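Putative uncharacterized protein (Wolbachia pipientis, PDB 3F4S) is a DsbA-type thiol-disulfide oxidoreductase, alpha-DsbA1, with a thioredoxin fold, which probably introduces disulfide bonds into other proteins. Local coordinates at residues L24-G35 / I70-R80; L89-C97 / C146-V157. The protein carries 1 engineered substitution. All coordinates share one frame; numbering follows the deposited sequence.

Interaction 1. Residues L24-G35 / I70-R80; sequences LLLPLPNDKLLG and IDTGKMLYIFR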
# COMPACT_ATOMS: atom_id res chain seq x y z
N LEU A 24 3.65 -1.10 15.13
CA LEU A 24 3.80 -0.90 13.69
C LEU A 24 2.51 -1.28 12.95
O LEU A 24 2.23 -0.76 11.87
CB LEU A 24 4.98 -1.72 13.17
CG LEU A 24 5.49 -1.38 11.77
CD1 LEU A 24 5.59 0.13 11.59
CD2 LEU A 24 6.83 -2.05 11.52
N LEU A 25 1.73 -2.18 13.55
CA LEU A 25 0.50 -2.65 12.93
C LEU A 25 -0.73 -1.84 13.36
O LEU A 25 -1.80 -2.39 13.60
CB LEU A 25 0.29 -4.14 13.21
CG LEU A 25 1.31 -5.05 12.52
CD1 LEU A 25 0.91 -6.51 12.70
CD2 LEU A 25 1.46 -4.70 11.04
N LEU A 26 -0.55 -0.53 13.45
CA LEU A 26 -1.66 0.39 13.68
C LEU A 26 -1.45 1.60 12.79
O LEU A 26 -0.35 1.81 12.27
CB LEU A 26 -1.74 0.80 15.15
CG LEU A 26 -0.47 1.32 15.83
CD1 LEU A 26 -0.13 2.73 15.38
CD2 LEU A 26 -0.62 1.28 17.35
N PRO A 27 -2.50 2.41 12.60
CA PRO A 27 -2.35 3.61 11.78
C PRO A 27 -1.34 4.58 12.40
O PRO A 27 -1.51 5.00 13.55
CB PRO A 27 -3.76 4.21 11.78
CG PRO A 27 -4.65 3.05 12.06
CD PRO A 27 -3.89 2.21 13.03
N LEU A 28 -0.29 4.90 11.65
CA LEU A 28 0.76 5.79 12.12
C LEU A 28 0.50 7.22 11.65
O LEU A 28 -0.24 7.44 10.69
CB LEU A 28 2.12 5.30 11.64
CG LEU A 28 2.51 3.89 12.07
CD1 LEU A 28 3.72 3.40 11.31
CD2 LEU A 28 2.76 3.81 13.57
N PRO A 29 1.10 8.21 12.34
CA PRO A 29 0.85 9.62 11.99
C PRO A 29 1.14 9.93 10.52
O PRO A 29 0.41 10.72 9.92
CB PRO A 29 1.81 10.38 12.91
CG PRO A 29 1.98 9.48 14.08
CD PRO A 29 1.94 8.08 13.54
N ASN A 30 2.18 9.32 9.95
CA ASN A 30 2.55 9.60 8.56
C ASN A 30 1.93 8.65 7.52
O ASN A 30 2.19 8.78 6.33
CB ASN A 30 4.07 9.63 8.41
CG ASN A 30 4.70 10.90 8.97
OD1 ASN A 30 4.00 11.81 9.42
ND2 ASN A 30 6.03 10.96 8.94
N ASP A 31 1.12 7.71 7.97
CA ASP A 31 0.47 6.79 7.04
C ASP A 31 -0.47 7.54 6.12
O ASP A 31 -1.10 8.53 6.51
CB ASP A 31 -0.32 5.71 7.79
CG ASP A 31 0.50 4.47 8.09
OD1 ASP A 31 1.36 4.09 7.26
OD2 ASP A 31 0.26 3.85 9.14
N LYS A 32 -0.56 7.08 4.88
CA LYS A 32 -1.58 7.54 3.96
C LYS A 32 -2.75 6.58 4.07
O LYS A 32 -2.59 5.37 3.93
CB LYS A 32 -1.03 7.56 2.53
CG LYS A 32 0.23 8.39 2.37
CD LYS A 32 -0.04 9.87 2.59
CE LYS A 32 -1.00 10.43 1.55
NZ LYS A 32 -1.15 11.91 1.67
N LEU A 33 -3.94 7.12 4.35
CA LEU A 33 -5.11 6.31 4.62
C LEU A 33 -6.09 6.29 3.46
O LEU A 33 -6.21 7.27 2.72
CB LEU A 33 -5.83 6.81 5.88
CG LEU A 33 -4.94 7.07 7.10
CD1 LEU A 33 -5.79 7.50 8.28
CD2 LEU A 33 -4.11 5.85 7.44
N LEU A 34 -6.78 5.17 3.29
CA LEU A 34 -7.88 5.09 2.34
C LEU A 34 -9.10 4.51 3.05
O LEU A 34 -9.04 3.41 3.60
CB LEU A 34 -7.51 4.23 1.13
CG LEU A 34 -8.48 4.30 -0.06
CD1 LEU A 34 -8.52 5.71 -0.66
CD2 LEU A 34 -8.11 3.28 -1.13
N GLY A 35 -10.20 5.26 3.04
CA GLY A 35 -11.40 4.82 3.73
C GLY A 35 -11.54 5.50 5.08
O GLY A 35 -10.81 6.44 5.39
N ILE A 70 -13.96 -0.94 1.46
CA ILE A 70 -13.38 0.36 1.76
C ILE A 70 -14.37 1.50 1.49
O ILE A 70 -14.59 2.38 2.33
CB ILE A 70 -12.07 0.58 0.96
CG1 ILE A 70 -11.08 -0.56 1.24
CG2 ILE A 70 -11.46 1.94 1.31
CD1 ILE A 70 -9.82 -0.53 0.38
N ASP A 71 -14.98 1.46 0.31
CA ASP A 71 -15.99 2.44 -0.07
C ASP A 71 -17.21 2.34 0.85
O ASP A 71 -17.94 3.32 1.04
CB ASP A 71 -16.42 2.19 -1.52
CG ASP A 71 -15.31 2.45 -2.51
OD1 ASP A 71 -14.26 3.00 -2.11
OD2 ASP A 71 -15.49 2.10 -3.70
N THR A 72 -17.41 1.17 1.44
CA THR A 72 -18.58 0.91 2.27
C THR A 72 -18.36 1.23 3.74
O THR A 72 -19.28 1.13 4.55
CB THR A 72 -18.99 -0.57 2.17
OG1 THR A 72 -17.83 -1.38 2.41
CG2 THR A 72 -19.54 -0.88 0.78
N GLY A 73 -17.13 1.61 4.09
CA GLY A 73 -16.80 1.98 5.46
C GLY A 73 -16.50 0.81 6.38
O GLY A 73 -16.38 0.98 7.60
N LYS A 74 -16.35 -0.38 5.82
CA LYS A 74 -16.10 -1.56 6.65
C LYS A 74 -14.64 -1.67 7.05
O LYS A 74 -14.31 -2.23 8.09
CB LYS A 74 -16.55 -2.84 5.95
CG LYS A 74 -18.07 -3.01 5.88
CD LYS A 74 -18.45 -4.31 5.19
CE LYS A 74 -19.95 -4.51 5.18
NZ LYS A 74 -20.32 -5.86 4.68
N MET A 75 -13.75 -1.14 6.21
CA MET A 75 -12.33 -1.39 6.37
C MET A 75 -11.48 -0.17 6.01
O MET A 75 -11.71 0.47 4.98
CB MET A 75 -11.91 -2.58 5.50
CG MET A 75 -10.45 -3.01 5.65
SD MET A 75 -10.11 -4.54 4.75
CE MET A 75 -9.87 -3.90 3.09
N LEU A 76 -10.51 0.13 6.87
CA LEU A 76 -9.50 1.15 6.61
C LEU A 76 -8.30 0.51 5.93
O LEU A 76 -7.79 -0.51 6.39
CB LEU A 76 -9.07 1.79 7.93
CG LEU A 76 -7.88 2.76 7.89
CD1 LEU A 76 -8.19 3.94 6.99
CD2 LEU A 76 -7.51 3.23 9.30
N TYR A 77 -7.84 1.11 4.83
CA TYR A 77 -6.73 0.55 4.05
C TYR A 77 -5.50 1.44 4.13
O TYR A 77 -5.56 2.64 3.82
CB TYR A 77 -7.17 0.36 2.60
CG TYR A 77 -6.08 -0.03 1.63
CD1 TYR A 77 -5.56 -1.32 1.62
CD2 TYR A 77 -5.60 0.88 0.68
CE1 TYR A 77 -4.58 -1.69 0.71
CE2 TYR A 77 -4.62 0.52 -0.22
CZ TYR A 77 -4.11 -0.76 -0.21
OH TYR A 77 -3.13 -1.12 -1.12
N ILE A 78 -4.38 0.85 4.53
CA ILE A 78 -3.11 1.56 4.63
C ILE A 78 -2.06 0.86 3.79
O ILE A 78 -1.62 -0.25 4.12
CB ILE A 78 -2.62 1.64 6.08
CG1 ILE A 78 -3.66 2.34 6.96
CG2 ILE A 78 -1.26 2.33 6.14
CD1 ILE A 78 -3.24 2.51 8.41
N PHE A 79 -1.65 1.51 2.70
CA PHE A 79 -0.62 0.99 1.82
C PHE A 79 0.72 1.55 2.26
O PHE A 79 0.85 2.76 2.45
CB PHE A 79 -0.90 1.41 0.37
CG PHE A 79 0.10 0.86 -0.62
CD1 PHE A 79 0.12 -0.49 -0.93
CD2 PHE A 79 1.02 1.70 -1.24
CE1 PHE A 79 1.03 -1.00 -1.83
CE2 PHE A 79 1.94 1.19 -2.15
CZ PHE A 79 1.94 -0.16 -2.45
N ARG A 80 1.70 0.67 2.41
CA ARG A 80 3.06 1.08 2.76
C ARG A 80 4.03 0.59 1.70
O ARG A 80 3.95 -0.55 1.24
CB ARG A 80 3.45 0.57 4.15
CG ARG A 80 2.68 1.25 5.28
CD ARG A 80 3.01 0.67 6.65
NE ARG A 80 2.17 1.26 7.68
CZ ARG A 80 2.00 0.75 8.90
NH1 ARG A 80 2.63 -0.37 9.23
NH2 ARG A 80 1.21 1.35 9.78
O HOH W 1 1.10 4.61 4.59
O HOH W 2 -3.59 3.75 2.01
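Arg80 reaches across to Asp31 side-on, its guanidinium nearly coplanar (10°) with the carboxylate. In this salt bridge NE meets OD1 of Asp31 at 3.0 Å and NH2 meets OD2 at 2.7 Å, each on the syn lone pair. The chain of Arg80, extended from CG to NE, carries the head into the bend of 24-31. There its NH1 donates to Leu24 O at 2.7 Å, close to the guanidinium plane, while NH2 makes a weak bond to Leu26 O. CD1 of Leu28 lies over one face of the guanidinium, offset toward its rim. Asp31 OD2 also accepts from Leu28 N (2.8 Å), from the anti side and some 30° out of the carboxylate plane, tying the acid to its turn.

Ile78 points its CD1 between Pro27 and Leu33; Leu33 CD2 runs alongside it, 3.6 Å from Ile78 CG1. On the other face of the sheet Leu34 CB meets the edge of the Tyr77 ring at CD2, and in this pair the backbone N of each residue bonds to O of the other at 2.9 Å. Two waters bridge Lys32 and Phe79, one also holding Asp31 OD1, the other Tyr77 O. Edge strand 33-34 thus joins the central sheet antiparallel, and the ion pair, the carbonyls and Tyr46 OH at NH1 fix the guanidinium's rotation, while its charge probably lowers the pKa of Asp31.

Interaction 2. Residues L89-C97 / C146-V157; sequences LKAAMLSHC and CINDKKIMDKIV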
# COMPACT_ATOMS: atom_id res chain seq x y z
N LEU A 89 11.63 2.55 -6.23
CA LEU A 89 11.94 3.51 -5.19
C LEU A 89 11.62 4.92 -5.69
O LEU A 89 11.03 5.73 -4.96
CB LEU A 89 13.39 3.39 -4.75
CG LEU A 89 13.87 4.38 -3.68
CD1 LEU A 89 12.92 4.44 -2.50
CD2 LEU A 89 15.26 3.98 -3.24
N LYS A 90 11.99 5.22 -6.93
CA LYS A 90 11.65 6.52 -7.52
C LYS A 90 10.13 6.70 -7.62
O LYS A 90 9.61 7.80 -7.37
CB LYS A 90 12.32 6.69 -8.89
CG LYS A 90 13.83 6.90 -8.81
CD LYS A 90 14.16 8.31 -8.36
CE LYS A 90 15.63 8.44 -7.98
NZ LYS A 90 16.06 9.86 -7.80
N ALA A 91 9.43 5.63 -7.97
CA ALA A 91 7.97 5.69 -8.05
C ALA A 91 7.39 5.98 -6.66
O ALA A 91 6.49 6.82 -6.51
CB ALA A 91 7.40 4.39 -8.61
N ALA A 92 7.91 5.29 -5.64
CA ALA A 92 7.44 5.51 -4.28
C ALA A 92 7.68 6.96 -3.85
O ALA A 92 6.84 7.57 -3.19
CB ALA A 92 8.13 4.54 -3.31
N MET A 93 8.84 7.51 -4.20
CA MET A 93 9.13 8.91 -3.91
C MET A 93 8.13 9.82 -4.61
O MET A 93 7.61 10.77 -4.01
CB MET A 93 10.56 9.25 -4.33
CG MET A 93 11.63 8.56 -3.47
SD MET A 93 13.29 8.68 -4.15
CE MET A 93 13.54 10.46 -4.13
N LEU A 94 7.85 9.54 -5.88
CA LEU A 94 6.93 10.37 -6.65
C LEU A 94 5.52 10.37 -6.06
O LEU A 94 4.81 11.37 -6.15
CB LEU A 94 6.90 9.94 -8.12
CG LEU A 94 6.10 10.81 -9.09
CD1 LEU A 94 6.51 12.28 -8.97
CD2 LEU A 94 6.26 10.31 -10.51
N SER A 95 5.12 9.27 -5.43
CA SER A 95 3.78 9.18 -4.85
C SER A 95 3.55 10.28 -3.82
O SER A 95 2.41 10.66 -3.55
CB SER A 95 3.53 7.80 -4.23
OG SER A 95 4.21 7.67 -2.99
N HIS A 96 4.62 10.81 -3.24
CA HIS A 96 4.50 11.86 -2.25
C HIS A 96 4.15 13.22 -2.85
O HIS A 96 3.87 14.17 -2.11
CB HIS A 96 5.77 11.94 -1.41
CG HIS A 96 5.91 10.81 -0.45
ND1 HIS A 96 5.80 10.98 0.92
CD2 HIS A 96 6.11 9.48 -0.65
CE1 HIS A 96 5.95 9.81 1.52
NE2 HIS A 96 6.13 8.89 0.59
N CYS A 97 4.15 13.31 -4.17
CA CYS A 97 3.64 14.50 -4.87
C CYS A 97 2.10 14.52 -4.89
O CYS A 97 1.50 15.47 -5.38
CB CYS A 97 4.16 14.55 -6.31
SG CYS A 97 5.48 15.75 -6.65
N CYS A 146 9.98 16.05 -6.41
CA CYS A 146 9.57 14.82 -5.74
C CYS A 146 10.51 13.65 -6.01
O CYS A 146 10.83 12.90 -5.09
CB CYS A 146 8.13 14.45 -6.11
SG CYS A 146 6.90 15.45 -5.23
N ILE A 147 10.94 13.47 -7.25
CA ILE A 147 11.76 12.33 -7.62
C ILE A 147 13.19 12.44 -7.09
O ILE A 147 13.95 11.46 -7.11
CB ILE A 147 11.74 12.14 -9.15
CG1 ILE A 147 11.69 10.65 -9.50
CG2 ILE A 147 12.92 12.85 -9.80
CD1 ILE A 147 10.77 10.34 -10.63
N ASN A 148 13.55 13.62 -6.63
CA ASN A 148 14.89 13.84 -6.08
C ASN A 148 14.92 14.16 -4.59
O ASN A 148 15.96 14.54 -4.05
CB ASN A 148 15.61 14.92 -6.88
CG ASN A 148 15.93 14.48 -8.29
OD1 ASN A 148 16.68 13.52 -8.50
ND2 ASN A 148 15.36 15.17 -9.27
N ASP A 149 13.78 14.02 -3.92
CA ASP A 149 13.65 14.43 -2.53
C ASP A 149 14.32 13.43 -1.59
O ASP A 149 13.76 12.36 -1.30
CB ASP A 149 12.18 14.64 -2.17
CG ASP A 149 11.99 15.34 -0.83
OD1 ASP A 149 12.83 15.14 0.08
OD2 ASP A 149 11.01 16.09 -0.69
N LYS A 150 15.52 13.77 -1.14
CA LYS A 150 16.30 12.88 -0.28
C LYS A 150 15.58 12.56 1.03
O LYS A 150 15.69 11.46 1.55
CB LYS A 150 17.68 13.49 0.01
N LYS A 151 14.85 13.54 1.56
CA LYS A 151 14.13 13.33 2.82
C LYS A 151 13.04 12.27 2.67
O LYS A 151 12.83 11.45 3.56
CB LYS A 151 13.54 14.65 3.34
CG LYS A 151 14.57 15.64 3.85
N ILE A 152 12.34 12.30 1.55
CA ILE A 152 11.32 11.29 1.28
C ILE A 152 11.95 9.93 1.01
O ILE A 152 11.47 8.90 1.49
CB ILE A 152 10.40 11.73 0.12
CG1 ILE A 152 9.60 12.97 0.53
CG2 ILE A 152 9.46 10.61 -0.27
CD1 ILE A 152 8.82 12.76 1.82
N MET A 153 13.04 9.92 0.24
CA MET A 153 13.74 8.66 0.00
C MET A 153 14.13 8.00 1.33
O MET A 153 13.91 6.80 1.53
CB MET A 153 14.98 8.87 -0.87
CG MET A 153 15.73 7.58 -1.13
SD MET A 153 17.28 7.78 -2.03
CE MET A 153 18.17 8.93 -0.99
N ASP A 154 14.72 8.79 2.22
CA ASP A 154 15.16 8.31 3.53
C ASP A 154 13.99 7.71 4.31
O ASP A 154 14.11 6.65 4.92
CB ASP A 154 15.76 9.45 4.35
CG ASP A 154 17.13 9.87 3.87
OD1 ASP A 154 17.74 9.15 3.05
OD2 ASP A 154 17.60 10.93 4.32
N LYS A 155 12.86 8.41 4.30
CA LYS A 155 11.69 7.94 5.03
C LYS A 155 11.22 6.60 4.46
O LYS A 155 10.93 5.67 5.20
CB LYS A 155 10.56 8.98 4.98
CG LYS A 155 9.25 8.50 5.56
N ILE A 156 11.17 6.51 3.13
CA ILE A 156 10.73 5.27 2.49
C ILE A 156 11.64 4.09 2.84
O ILE A 156 11.16 3.02 3.22
CB ILE A 156 10.63 5.43 0.97
CG1 ILE A 156 9.46 6.36 0.62
CG2 ILE A 156 10.43 4.07 0.31
CD1 ILE A 156 9.54 6.99 -0.76
N VAL A 157 12.95 4.27 2.69
CA VAL A 157 13.86 3.16 2.95
C VAL A 157 13.93 2.80 4.44
O VAL A 157 14.14 1.64 4.79
CB VAL A 157 15.29 3.36 2.37
CG1 VAL A 157 15.22 3.50 0.84
CG2 VAL A 157 16.00 4.55 3.01
O HOH W 3 16.44 10.90 -10.58
O HOH W 4 9.26 12.76 -3.04
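The axes of helix 89-94 and helix 150-157 pass 9.5 Å apart at 113°, while the end of the preceding helix, 146-147, brings Cys146 CA within 5.3 Å of Leu94 CA. Met93 is the knob here, seated among Ile147, Ile152, Met153 and Ile156. Its SD lies 3.7 Å from Met153 CB, and the bend at chi3 (62°) turns the methyl CE toward the carbonyl oxygens of Ile147 and Asp149. Ile156 sends CD1 against the backbone of Ala92 and Met93, and its CG2 meets Leu89 CD1. CG2 of Ile152 sits over the centre of the His96 ring in a CH-pi contact, 3.6 Å from the ring centroid. Lys90, bent at chi2, donates from NZ to Ile147 O at 2.7 Å. Cys97 SG and Cys146 SG form a disulfide of 2.0 Å with chi3 of 100°, and a water joins Met93 O to Cys146 O. This second disulfide, separate from the Cys51-Cys54 pair of the CxxC motif, covalently ties Cys97 to helix 140-147 within the helical part of the fold, while the lysine and the water satisfy carbonyls near the end of helix 140-147.

How the interactions relate
Interaction 1 belongs to the thioredoxin-type sheet, where edge strand 33-34 joins strand 75-81; interaction 2 lies in the helical part, where helix 86-94 packs against the junction of helices 140-147 and 150-167. Their centres are 20 Å apart and their nearest atoms about 5 Å, without touching. Along the chain they come in series: strand 75-81 is followed, after a short loop, by helix 86-94, so the later segment of 24-35/70-80 comes shortly before the first of 89-97/146-157. Helix 101-113 borders both, touching Leu34 and Phe79 of interaction 1 and Leu94 and Ser95 of interaction 2. This sheet with a helical insertion is the DsbA architecture.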